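Local coordinates for hypothetical protein SMU.848 (Streptococcus mutans, PDB 2G0I), which is probably a Prp-family cysteine protease of ribosome biogenesis with a two-layer alpha-beta sandwich fold, at residues B[41-46]-B[104-109]; B[46-51]-B[109-114]; B[64-69]-B[135-140]; B[78-83]-B[117-122]; B[91-94]-B[100-103]. All coordinates share one frame; numbering follows the deposited sequence.

Contact 1: B[41-46]-B[104-109]; sequences IRRKGI and DLSYIT
Arg43 reaches across to Ser106 through a single polar contact at the surface of the protein. The hydrogen bond from Arg43 NH1 to Ser106 OG is weak, 3.2 Å long and bent to 130° at the hydrogen, and the hydroxyl lies oblique to the guanidinium. With chi2 and chi3 both near 180°, the arginine chain runs extended from CG to NE and can span the gap between the hairpin end and the loop, where the nearest alpha carbons, Arg43 CA and Ser106 CA, are 9.1 Å apart. The stronger partner of this guanidinium is Glu48, whose OE2 forms a salt bridge with NH1. One face of the group is laid on Ile41, with CG2 3.4 Å above its plane and over its centre.

On the other side, Ser106 is tied to its own segment. Its backbone N donates to Asp104 OD1 at 2.9 Å, closing an Asx turn, while a type I turn runs from Leu105 to Ile108.

The hairpin end is braced by backbone bonds and by one side chain. A type I' turn from Arg43 to Ile46 links strands 36-43 and 46-53, with Arg43 N donating to Ile46 O at 2.9 Å. Arg42 NH1 binds Gly45 O at 3.1 Å, with the oxygen in the guanidinium plane, and the same NH1 also pairs with Glu121 of helix 114-133.

The weak bond to Ser106 is thus secondary to the Glu48 salt bridge, and Asp104, its OD1 5.3 Å from Arg43 NH1, probably adds no more than a longer-range electrostatic attraction.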
# COMPACT_ATOMS: atom_id res chain seq x y z
N ILE B 41 -5.26 7.22 15.73
CA ILE B 41 -5.71 8.41 16.43
C ILE B 41 -5.74 9.59 15.48
O ILE B 41 -4.70 9.94 14.88
CB ILE B 41 -4.83 8.70 17.64
CG1 ILE B 41 -4.93 7.54 18.62
CG2 ILE B 41 -5.22 10.11 18.29
CD1 ILE B 41 -3.97 7.64 19.73
N ARG B 42 -6.92 10.22 15.38
CA ARG B 42 -7.13 11.46 14.65
C ARG B 42 -7.32 12.57 15.72
O ARG B 42 -8.05 12.38 16.71
CB ARG B 42 -8.39 11.34 13.79
CG ARG B 42 -8.55 12.46 12.77
CD ARG B 42 -9.82 12.27 11.91
NE ARG B 42 -9.80 11.06 11.06
CZ ARG B 42 -9.29 11.00 9.83
NH1 ARG B 42 -8.76 12.08 9.27
NH2 ARG B 42 -9.35 9.87 9.14
N ARG B 43 -6.65 13.70 15.54
CA ARG B 43 -6.79 14.85 16.45
C ARG B 43 -7.02 16.11 15.60
O ARG B 43 -6.22 16.43 14.72
CB ARG B 43 -5.52 15.06 17.30
CG ARG B 43 -5.08 13.86 18.14
CD ARG B 43 -4.10 14.22 19.34
NE ARG B 43 -3.78 13.00 20.10
CZ ARG B 43 -2.81 12.13 19.76
NH1 ARG B 43 -2.04 12.35 18.69
NH2 ARG B 43 -2.60 11.05 20.50
N LYS B 44 -8.11 16.82 15.87
CA LYS B 44 -8.45 18.02 15.13
C LYS B 44 -8.49 17.75 13.63
O LYS B 44 -8.04 18.58 12.82
CB LYS B 44 -7.48 19.18 15.46
CG LYS B 44 -7.35 19.54 16.95
CD LYS B 44 -8.68 20.07 17.50
CE LYS B 44 -8.57 20.54 18.94
NZ LYS B 44 -9.93 20.92 19.39
N GLY B 45 -9.00 16.59 13.25
CA GLY B 45 -9.26 16.29 11.86
C GLY B 45 -8.13 15.59 11.12
O GLY B 45 -8.37 15.02 10.06
N ILE B 46 -6.91 15.64 11.66
CA ILE B 46 -5.75 15.00 11.02
C ILE B 46 -5.30 13.69 11.73
O ILE B 46 -5.30 13.57 12.96
CB ILE B 46 -4.53 15.98 10.85
CG1 ILE B 46 -3.90 16.31 12.20
CG2 ILE B 46 -4.94 17.29 10.04
CD1 ILE B 46 -2.41 16.75 12.18
N ASP B 104 4.20 7.46 14.63
CA ASP B 104 3.66 8.55 15.43
C ASP B 104 4.14 9.88 14.86
O ASP B 104 5.34 10.11 14.80
CB ASP B 104 4.07 8.37 16.88
CG ASP B 104 3.34 9.35 17.82
OD1 ASP B 104 2.64 10.28 17.38
OD2 ASP B 104 3.49 9.14 19.04
N LEU B 105 3.20 10.68 14.39
CA LEU B 105 3.49 11.99 13.79
C LEU B 105 3.17 13.14 14.76
O LEU B 105 3.31 14.32 14.41
CB LEU B 105 2.68 12.21 12.49
CG LEU B 105 2.86 11.32 11.26
CD1 LEU B 105 1.89 11.71 10.24
CD2 LEU B 105 4.27 11.43 10.67
N SER B 106 2.72 12.79 15.95
CA SER B 106 2.27 13.77 16.96
C SER B 106 3.22 14.96 17.15
O SER B 106 2.77 16.10 17.29
CB SER B 106 2.03 13.06 18.28
OG SER B 106 1.07 12.03 18.07
N TYR B 107 4.52 14.69 17.12
CA TYR B 107 5.52 15.74 17.34
C TYR B 107 6.14 16.32 16.06
O TYR B 107 6.97 17.23 16.16
CB TYR B 107 6.59 15.23 18.33
CG TYR B 107 6.01 14.89 19.70
CD1 TYR B 107 6.02 15.82 20.72
CD2 TYR B 107 5.42 13.64 19.95
CE1 TYR B 107 5.47 15.52 21.98
CE2 TYR B 107 4.87 13.33 21.20
CZ TYR B 107 4.90 14.28 22.21
OH TYR B 107 4.37 14.01 23.46
N ILE B 108 5.73 15.86 14.87
CA ILE B 108 6.42 16.24 13.61
C ILE B 108 5.76 17.53 13.12
O ILE B 108 4.54 17.57 13.05
CB ILE B 108 6.29 15.14 12.51
CG1 ILE B 108 6.71 13.75 13.03
CG2 ILE B 108 7.01 15.57 11.22
CD1 ILE B 108 8.12 13.63 13.72
N THR B 109 6.53 18.58 12.82
CA THR B 109 5.88 19.90 12.62
C THR B 109 5.05 19.94 11.35
O THR B 109 4.03 20.63 11.30
CB THR B 109 6.85 21.13 12.81
OG1 THR B 109 8.18 20.73 12.52
CG2 THR B 109 6.84 21.61 14.27

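Contact 2: B[46-51]-B[109-114]; sequences ILESVE and TNKSDE
Ile46 and Glu48 of strand 46-53 meet Lys111 in the connection that leads from strand 100-104 to helix 114-133, beside a classic beta bulge in which Glu48 and Ser49 both face Ile41. The connection itself folds into a type I turn from Asn110 to Asp113, and Asp113 takes the N-cap position of the helix.

Ile46 comes first. Its CD1 rests on the aliphatic part of Lys111, 3.7 Å from CG, the two side chains crossing at about a right angle. The same methyl also reaches the turn backbone, lying 4.1 Å from Ser112 CA. Next along the strand, Leu47 turns to helix 114-133, where its side chain packs on Phe120 and its backbone N bonds to Gln117.

Glu48 supplies the charge. A bend at chi2 (-143°) swings its carboxylate over to Lys111, whose own chain is extended beyond CG, and a salt bridge joins them. The two carboxylate oxygens are divided between two cationic side chains: OE1 takes the lysine and OE2 takes Arg43. Sharing the carboxylate in this way probably stabilises its ionised form, and Lys111 gains a second acceptor in the backbone oxygen of Ser106. At the salt bridge, Lys111 NZ lies 2.8 Å from Glu48 OE1, approaching on the syn side and 32° out of the carboxylate plane.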
# COMPACT_ATOMS: atom_id res chain seq x y z
N ILE B 46 -6.91 15.64 11.66
CA ILE B 46 -5.75 15.00 11.02
C ILE B 46 -5.30 13.69 11.73
O ILE B 46 -5.30 13.57 12.96
CB ILE B 46 -4.53 15.98 10.85
CG1 ILE B 46 -3.90 16.31 12.20
CG2 ILE B 46 -4.94 17.29 10.04
CD1 ILE B 46 -2.41 16.75 12.18
N LEU B 47 -4.93 12.70 10.92
CA LEU B 47 -4.34 11.47 11.46
C LEU B 47 -2.98 11.77 12.06
O LEU B 47 -2.09 12.30 11.39
CB LEU B 47 -4.20 10.43 10.33
CG LEU B 47 -5.54 9.88 9.86
CD1 LEU B 47 -5.35 9.12 8.56
CD2 LEU B 47 -6.19 8.97 10.94
N GLU B 48 -2.81 11.35 13.31
CA GLU B 48 -1.58 11.61 14.03
C GLU B 48 -0.76 10.37 14.32
O GLU B 48 0.45 10.45 14.31
CB GLU B 48 -1.85 12.36 15.34
CG GLU B 48 -2.43 13.77 15.06
CD GLU B 48 -1.91 14.82 16.03
OE1 GLU B 48 -1.67 15.97 15.60
OE2 GLU B 48 -1.76 14.49 17.20
N SER B 49 -1.41 9.25 14.59
CA SER B 49 -0.68 8.02 14.88
C SER B 49 -1.45 6.75 14.55
O SER B 49 -2.67 6.74 14.49
CB SER B 49 -0.25 7.97 16.35
OG SER B 49 -1.37 7.85 17.22
N VAL B 50 -0.70 5.67 14.37
CA VAL B 50 -1.32 4.36 14.23
C VAL B 50 -0.44 3.36 14.96
O VAL B 50 0.80 3.42 14.88
CB VAL B 50 -1.60 3.96 12.74
CG1 VAL B 50 -0.30 3.92 11.97
CG2 VAL B 50 -2.27 2.57 12.68
N GLU B 51 -1.10 2.47 15.70
CA GLU B 51 -0.43 1.46 16.47
C GLU B 51 -0.95 0.13 16.00
O GLU B 51 -2.16 -0.05 15.94
CB GLU B 51 -0.68 1.71 17.96
CG GLU B 51 -0.15 0.60 18.85
CD GLU B 51 -0.47 0.85 20.34
OE1 GLU B 51 -0.65 2.02 20.74
OE2 GLU B 51 -0.52 -0.14 21.10
N THR B 109 6.53 18.58 12.82
CA THR B 109 5.88 19.90 12.62
C THR B 109 5.05 19.94 11.35
O THR B 109 4.03 20.63 11.30
CB THR B 109 6.85 21.13 12.81
OG1 THR B 109 8.18 20.73 12.52
CG2 THR B 109 6.84 21.61 14.27
N ASN B 110 5.41 19.14 10.36
CA ASN B 110 4.60 19.09 9.15
C ASN B 110 3.61 17.90 9.09
O ASN B 110 3.17 17.48 8.02
CB ASN B 110 5.46 19.25 7.88
CG ASN B 110 6.28 18.01 7.55
OD1 ASN B 110 6.66 17.22 8.43
ND2 ASN B 110 6.57 17.83 6.27
N LYS B 111 3.20 17.39 10.25
CA LYS B 111 2.15 16.36 10.29
C LYS B 111 0.89 16.71 9.51
O LYS B 111 0.24 15.82 9.00
CB LYS B 111 1.78 16.00 11.73
CG LYS B 111 1.26 17.17 12.55
CD LYS B 111 1.19 16.80 14.00
CE LYS B 111 0.80 18.01 14.84
NZ LYS B 111 0.48 17.58 16.24
N SER B 112 0.54 18.00 9.42
CA SER B 112 -0.72 18.43 8.81
C SER B 112 -0.60 18.57 7.28
O SER B 112 -1.59 18.93 6.61
CB SER B 112 -1.13 19.77 9.44
OG SER B 112 -0.18 20.76 9.05
N ASP B 113 0.59 18.30 6.72
CA ASP B 113 0.83 18.51 5.28
C ASP B 113 -0.14 17.69 4.47
O ASP B 113 -0.50 16.57 4.88
CB ASP B 113 2.25 18.08 4.87
CG ASP B 113 3.23 19.19 4.98
OD1 ASP B 113 2.92 20.19 5.69
OD2 ASP B 113 4.33 19.06 4.37
N GLU B 114 -0.51 18.23 3.30
CA GLU B 114 -1.39 17.56 2.39
C GLU B 114 -0.82 16.20 1.96
O GLU B 114 -1.55 15.21 1.97
CB GLU B 114 -1.67 18.45 1.16
CG GLU B 114 -2.89 18.01 0.37
CD GLU B 114 -3.11 18.82 -0.92
OE1 GLU B 114 -3.38 20.05 -0.81
OE2 GLU B 114 -3.00 18.23 -2.03

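Contact 3: B[64-69]-B[135-140]; sequences DIVCAA and PEFVTA
Val66, on helix 61-84, presses both of its methyls against the chain leading into strand 138-144, and the contact is entirely apolar. Val66 CA and Phe137 CA, 7.2 Å apart, are the nearest pair of alpha carbons across the two segments.

Methyl-to-methyl packing joins Val66 to Val138. CG1 of Val66 and CG2 of Val138 are 3.4 Å apart, tighter than usual for two carbons. Val66 CG1 also lies 4.1 Å from Phe137 CB. This branch is anti to the backbone N (chi1 171°), which leaves CG2 beside that N to serve a second neighbour.

Methyl-to-ring packing is the task of this second branch. Val66 CG2 approaches Phe137 CD2 to 3.7 Å, obliquely to the ring. Over one face of the ring lies Glu136 CG, 3.7 Å above its plane, so the preceding side chain folds back on the aromatic group.

The arrangement is helix-on-sheet packing between the two layers of the alpha-beta sandwich, and it fastens the helix to an outermost strand of the sheet. Strand 36-43, the parallel neighbour of 138-144, also takes part, since Ile36 touches both Val66 and Cys67. Ile65 and Ala68, meanwhile, pack on Ile65 of the second subunit.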
# COMPACT_ATOMS: atom_id res chain seq x y z
N ASP B 64 -1.30 -15.42 7.73
CA ASP B 64 -0.00 -14.90 7.30
C ASP B 64 -0.05 -14.17 5.96
O ASP B 64 0.76 -13.27 5.72
CB ASP B 64 1.05 -16.00 7.36
CG ASP B 64 1.32 -16.44 8.81
OD1 ASP B 64 0.85 -15.77 9.78
OD2 ASP B 64 2.00 -17.45 8.99
N ILE B 65 -1.01 -14.54 5.12
CA ILE B 65 -1.29 -13.78 3.86
C ILE B 65 -1.83 -12.39 4.24
O ILE B 65 -1.39 -11.36 3.69
CB ILE B 65 -2.32 -14.53 3.00
CG1 ILE B 65 -1.67 -15.79 2.40
CG2 ILE B 65 -2.90 -13.63 1.93
CD1 ILE B 65 -0.38 -15.55 1.64
N VAL B 66 -2.75 -12.34 5.21
CA VAL B 66 -3.22 -11.04 5.71
C VAL B 66 -2.10 -10.23 6.36
O VAL B 66 -2.03 -8.99 6.18
CB VAL B 66 -4.42 -11.19 6.69
CG1 VAL B 66 -4.74 -9.84 7.37
CG2 VAL B 66 -5.65 -11.76 5.97
N CYS B 67 -1.24 -10.90 7.12
CA CYS B 67 -0.11 -10.23 7.75
C CYS B 67 0.80 -9.61 6.72
O CYS B 67 1.31 -8.51 6.90
CB CYS B 67 0.74 -11.19 8.57
SG CYS B 67 -0.02 -11.64 10.12
N ALA B 68 1.04 -10.35 5.65
CA ALA B 68 1.87 -9.85 4.54
C ALA B 68 1.24 -8.58 3.94
O ALA B 68 1.97 -7.60 3.71
CB ALA B 68 2.01 -10.93 3.48
N ALA B 69 -0.08 -8.61 3.72
CA ALA B 69 -0.82 -7.41 3.27
C ALA B 69 -0.65 -6.21 4.21
O ALA B 69 -0.34 -5.09 3.77
CB ALA B 69 -2.30 -7.74 3.13
N PRO B 135 -12.53 -9.81 8.65
CA PRO B 135 -12.83 -9.47 10.06
C PRO B 135 -12.29 -10.52 11.03
O PRO B 135 -12.01 -10.22 12.21
CB PRO B 135 -14.36 -9.42 10.12
CG PRO B 135 -14.88 -9.95 8.83
CD PRO B 135 -13.75 -9.91 7.82
N GLU B 136 -12.12 -11.75 10.54
CA GLU B 136 -11.64 -12.81 11.39
C GLU B 136 -10.14 -12.67 11.66
O GLU B 136 -9.64 -13.27 12.61
CB GLU B 136 -12.00 -14.19 10.80
CG GLU B 136 -11.15 -14.60 9.62
CD GLU B 136 -11.59 -13.98 8.29
OE1 GLU B 136 -12.43 -13.05 8.27
OE2 GLU B 136 -11.07 -14.45 7.26
N PHE B 137 -9.43 -11.86 10.85
CA PHE B 137 -8.00 -11.62 11.07
C PHE B 137 -7.60 -10.18 11.44
O PHE B 137 -6.50 -9.98 11.92
CB PHE B 137 -7.17 -12.02 9.84
CG PHE B 137 -7.32 -13.47 9.44
CD1 PHE B 137 -7.04 -14.49 10.34
CD2 PHE B 137 -7.75 -13.80 8.16
CE1 PHE B 137 -7.18 -15.85 9.97
CE2 PHE B 137 -7.89 -15.16 7.76
CZ PHE B 137 -7.61 -16.18 8.68
N VAL B 138 -8.47 -9.20 11.18
CA VAL B 138 -8.08 -7.78 11.39
C VAL B 138 -9.21 -6.99 12.03
O VAL B 138 -10.34 -7.04 11.55
CB VAL B 138 -7.71 -7.07 10.06
CG1 VAL B 138 -7.07 -5.66 10.35
CG2 VAL B 138 -6.76 -7.89 9.22
N THR B 139 -8.88 -6.24 13.10
CA THR B 139 -9.82 -5.37 13.79
C THR B 139 -9.21 -3.98 13.82
O THR B 139 -8.01 -3.84 14.08
CB THR B 139 -10.08 -5.89 15.22
OG1 THR B 139 -10.64 -7.22 15.15
CG2 THR B 139 -11.12 -5.04 15.89
N ALA B 140 -10.00 -2.96 13.51
CA ALA B 140 -9.50 -1.58 13.51
C ALA B 140 -10.28 -0.75 14.53
O ALA B 140 -11.49 -0.95 14.69
CB ALA B 140 -9.63 -0.96 12.08

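Contact 4: B[78-83]-B[117-122]; sequences VNALEV and QLLFEA
The two helical segments come nearest at Leu81 and Leu119, whose CA atoms are 7.0 Å apart, and no hydrogen bond passes between them. Leu119 carries the contact: its side chain extends from helix 114-133 onto Ala80 and Leu81 of helix 61-84.

CD1 does most of the touching. It reaches the backbone of the opposite helix, where Leu119 CD1 lies 3.7 Å from Ala80 O and also close to Leu81 N. The same Leu119 CD1 is 3.9 Å from Ala80 CB. The small alanine lets the leucine come this close, and the second branch profits as well, CD2 of Leu119 being 4.0 Å from the same Ala80 CB. Both methyls therefore approach this beta carbon from the same side. With CG beside its backbone N (chi1 -69°) and chi2 at 171°, Leu119 holds its branch out toward the neighbouring helix.

Leu81 adds the remaining contact. Its CD2 meets Leu119 CD1 at 4.0 Å, and the two leucine side chains run antiparallel alongside one another. All three residues are buried, and the interface is made of aliphatic carbon together with the backbone of helix 61-84, without any polar side-chain group taking part.

Both helices continue the packing in other directions. From helix 114-133, Phe120 leans on Leu47 and Val50 of strand 46-53, joining the helix layer to the sheet; from helix 61-84, Leu81 touches Val89 in the loop before strand 90-94. Leu119 also packs on Ala122 of the second subunit, which places the helix pair at the dimer interface.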
# COMPACT_ATOMS: atom_id res chain seq x y z
N VAL B 78 5.56 4.23 5.78
CA VAL B 78 6.81 4.76 6.32
C VAL B 78 7.74 5.25 5.22
O VAL B 78 8.24 6.37 5.29
CB VAL B 78 7.56 3.71 7.23
CG1 VAL B 78 8.96 4.20 7.67
CG2 VAL B 78 6.69 3.40 8.45
N ASN B 79 7.95 4.41 4.21
CA ASN B 79 8.87 4.70 3.12
C ASN B 79 8.36 5.85 2.23
O ASN B 79 9.12 6.78 1.91
CB ASN B 79 9.13 3.43 2.29
CG ASN B 79 9.92 2.36 3.06
OD1 ASN B 79 10.64 2.66 4.04
ND2 ASN B 79 9.79 1.10 2.62
N ALA B 80 7.07 5.83 1.88
CA ALA B 80 6.47 6.93 1.10
C ALA B 80 6.49 8.27 1.83
O ALA B 80 6.76 9.31 1.20
CB ALA B 80 5.01 6.58 0.64
N LEU B 81 6.18 8.28 3.14
CA LEU B 81 6.29 9.51 3.94
C LEU B 81 7.69 10.14 3.82
O LEU B 81 7.82 11.32 3.53
CB LEU B 81 5.99 9.27 5.41
CG LEU B 81 4.48 9.18 5.67
CD1 LEU B 81 4.22 8.64 7.06
CD2 LEU B 81 3.77 10.52 5.42
N GLU B 82 8.70 9.33 4.06
CA GLU B 82 10.11 9.75 3.94
C GLU B 82 10.52 10.20 2.53
O GLU B 82 11.03 11.33 2.36
CB GLU B 82 10.99 8.61 4.36
N VAL B 83 10.31 9.34 1.55
CA VAL B 83 10.74 9.59 0.15
C VAL B 83 9.90 10.66 -0.57
O VAL B 83 10.45 11.53 -1.27
CB VAL B 83 10.80 8.26 -0.69
CG1 VAL B 83 11.02 8.53 -2.20
CG2 VAL B 83 11.86 7.34 -0.16
N GLN B 117 -0.87 13.66 4.96
CA GLN B 117 -2.22 13.16 5.32
C GLN B 117 -2.83 12.29 4.25
O GLN B 117 -3.60 11.36 4.55
CB GLN B 117 -3.18 14.32 5.62
CG GLN B 117 -2.86 15.01 6.96
CD GLN B 117 -3.03 14.07 8.12
OE1 GLN B 117 -4.09 13.48 8.30
NE2 GLN B 117 -1.97 13.87 8.87
N LEU B 118 -2.51 12.60 2.99
CA LEU B 118 -3.03 11.76 1.90
C LEU B 118 -2.48 10.35 2.02
O LEU B 118 -3.23 9.39 1.89
CB LEU B 118 -2.69 12.31 0.53
CG LEU B 118 -3.17 11.43 -0.65
CD1 LEU B 118 -4.69 11.23 -0.67
CD2 LEU B 118 -2.76 12.09 -1.92
N LEU B 119 -1.18 10.22 2.24
CA LEU B 119 -0.55 8.90 2.43
C LEU B 119 -1.12 8.16 3.65
O LEU B 119 -1.43 6.95 3.60
CB LEU B 119 0.97 9.05 2.56
CG LEU B 119 1.65 9.49 1.23
CD1 LEU B 119 3.12 9.83 1.51
CD2 LEU B 119 1.50 8.36 0.21
N PHE B 120 -1.29 8.89 4.74
CA PHE B 120 -1.81 8.31 5.98
C PHE B 120 -3.28 7.86 5.79
O PHE B 120 -3.70 6.81 6.32
CB PHE B 120 -1.70 9.35 7.11
CG PHE B 120 -1.49 8.75 8.49
CD1 PHE B 120 -0.80 9.49 9.46
CD2 PHE B 120 -1.91 7.44 8.80
CE1 PHE B 120 -0.56 8.92 10.74
CE2 PHE B 120 -1.68 6.86 10.06
CZ PHE B 120 -1.01 7.62 11.04
N GLU B 121 -4.08 8.64 5.07
CA GLU B 121 -5.49 8.26 4.81
C GLU B 121 -5.55 7.07 3.87
O GLU B 121 -6.43 6.21 4.03
CB GLU B 121 -6.28 9.42 4.20
CG GLU B 121 -6.43 10.59 5.19
CD GLU B 121 -7.61 10.51 6.15
OE1 GLU B 121 -8.34 9.49 6.16
OE2 GLU B 121 -7.82 11.53 6.85
N ALA B 122 -4.64 7.02 2.89
CA ALA B 122 -4.58 5.83 2.01
C ALA B 122 -4.27 4.57 2.80
O ALA B 122 -4.81 3.52 2.53
CB ALA B 122 -3.53 6.02 0.97

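Contact 5: B[91-94]-B[100-103]; sequences LQMD and YMKI
Met93 and Met101, both selenomethionines, face each other across the strands with different first torsions: Met93 sets CG beside its backbone N (chi1 -72°), whereas Met101 carries CG anti to that atom (chi1 -178°). These torsions leave the two chains running alongside each other off the same face, with Met93 CG and Met101 CG 3.7 Å apart. Leu91 CD1 fits in beside them, 3.8 Å from Met101 CG and 3.9 Å from Ile103 CG1.

These groups share one face of an antiparallel beta hairpin made by strands 90-94 and 100-104, in which strand 90-94 is an outermost strand of the sheet. Leu91 with Ile103 and Met93 with Met101 are the non-hydrogen-bonded pairs; Gln92 with Lys102 and Asp94 with Tyr100 are the hydrogen-bonded ones. Each of the latter is closed by two backbone bonds, among them Lys102 N to Gln92 O at 2.9 Å and Tyr100 N to Asp94 O at 3.0 Å. On the apolar face, Ile103 goes on to meet Leu77 and Val78 of helix 61-84.

The opposite face carries Gln92, Asp94, Tyr100 and Lys102. The Tyr100 ring receives Gln92 CG at its edge, 4.1 Å from CE2 and near the ring plane. Asp94 approaches obliquely, its OD1 3.5 Å from Tyr100 CB, with the carboxylate and ring planes only 17° apart. On strand 46-53, Glu51 and Thr53 also touch the tyrosine.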
# COMPACT_ATOMS: atom_id res chain seq x y z
N LEU B 91 9.04 6.02 14.73
CA LEU B 91 8.57 4.66 14.46
C LEU B 91 9.18 3.76 15.50
O LEU B 91 10.41 3.72 15.64
CB LEU B 91 9.06 4.21 13.07
CG LEU B 91 8.84 2.70 12.81
CD1 LEU B 91 7.35 2.31 12.69
CD2 LEU B 91 9.60 2.24 11.57
N GLN B 92 8.34 3.04 16.23
CA GLN B 92 8.81 2.01 17.18
C GLN B 92 8.33 0.69 16.62
O GLN B 92 7.16 0.57 16.23
CB GLN B 92 8.18 2.29 18.54
CG GLN B 92 8.68 1.40 19.66
CD GLN B 92 10.21 1.41 19.74
OE1 GLN B 92 10.84 2.43 20.11
NE2 GLN B 92 10.82 0.27 19.37
N MSE B 93 9.20 -0.32 16.56
CA MSE B 93 8.78 -1.65 16.08
C MSE B 93 9.48 -2.77 16.85
O MSE B 93 10.69 -2.69 17.10
CB MSE B 93 9.18 -1.85 14.63
CG MSE B 93 8.42 -1.09 13.58
SE MSE B 93 8.97 -1.74 11.84
CE MSE B 93 8.49 -3.49 12.03
N ASP B 94 8.74 -3.85 17.12
CA ASP B 94 9.34 -5.10 17.62
C ASP B 94 8.60 -6.35 17.14
O ASP B 94 7.49 -6.27 16.64
CB ASP B 94 9.55 -5.10 19.16
CG ASP B 94 8.25 -5.18 19.97
OD1 ASP B 94 7.85 -4.16 20.60
OD2 ASP B 94 7.62 -6.26 20.02
N TYR B 100 4.70 -5.55 17.40
CA TYR B 100 4.22 -4.22 17.74
C TYR B 100 4.83 -3.19 16.77
O TYR B 100 6.02 -3.27 16.40
CB TYR B 100 4.63 -3.89 19.17
CG TYR B 100 4.29 -2.49 19.61
CD1 TYR B 100 3.01 -2.19 20.04
CD2 TYR B 100 5.24 -1.46 19.56
CE1 TYR B 100 2.65 -0.91 20.42
CE2 TYR B 100 4.89 -0.14 19.94
CZ TYR B 100 3.59 0.11 20.38
OH TYR B 100 3.20 1.38 20.76
N MSE B 101 4.02 -2.22 16.37
CA MSE B 101 4.49 -1.13 15.54
C MSE B 101 3.69 0.11 15.88
O MSE B 101 2.48 0.05 16.06
CB MSE B 101 4.31 -1.49 14.08
CG MSE B 101 4.80 -0.47 13.11
SE MSE B 101 4.33 -0.98 11.24
CE MSE B 101 4.67 -2.81 11.26
N LYS B 102 4.37 1.23 16.01
CA LYS B 102 3.65 2.46 16.17
C LYS B 102 4.32 3.52 15.31
O LYS B 102 5.54 3.77 15.45
CB LYS B 102 3.60 2.86 17.64
CG LYS B 102 2.82 4.17 17.82
CD LYS B 102 2.57 4.48 19.29
CE LYS B 102 1.63 5.66 19.37
NZ LYS B 102 1.26 6.00 20.75
N ILE B 103 3.54 4.12 14.42
CA ILE B 103 3.98 5.26 13.60
C ILE B 103 3.38 6.47 14.26
O ILE B 103 2.16 6.52 14.45
CB ILE B 103 3.47 5.15 12.16
CG1 ILE B 103 3.99 3.84 11.56
CG2 ILE B 103 3.90 6.38 11.31
CD1 ILE B 103 3.09 3.26 10.45

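In the fold
Contacts 3 and 4 are buried, and their side-chain contacts are apolar; both use helix 61-84, toward its two ends, and both touch the second subunit. Contact 1 lies at the surface and contact 2 is partly buried. They adjoin at one end of the sheet, where Glu48 of contact 2 links Arg43 of contact 1 to Lys111, so charge replaces the packing seen between the helices. Gln117 ties contact 2 to the helix pair of contact 4. Contact 5 alone is built on strand-to-strand backbone bonds; it joins strand 46-53 through Val50 and Ile103, and meets contact 4 where Ile103 packs on Val78.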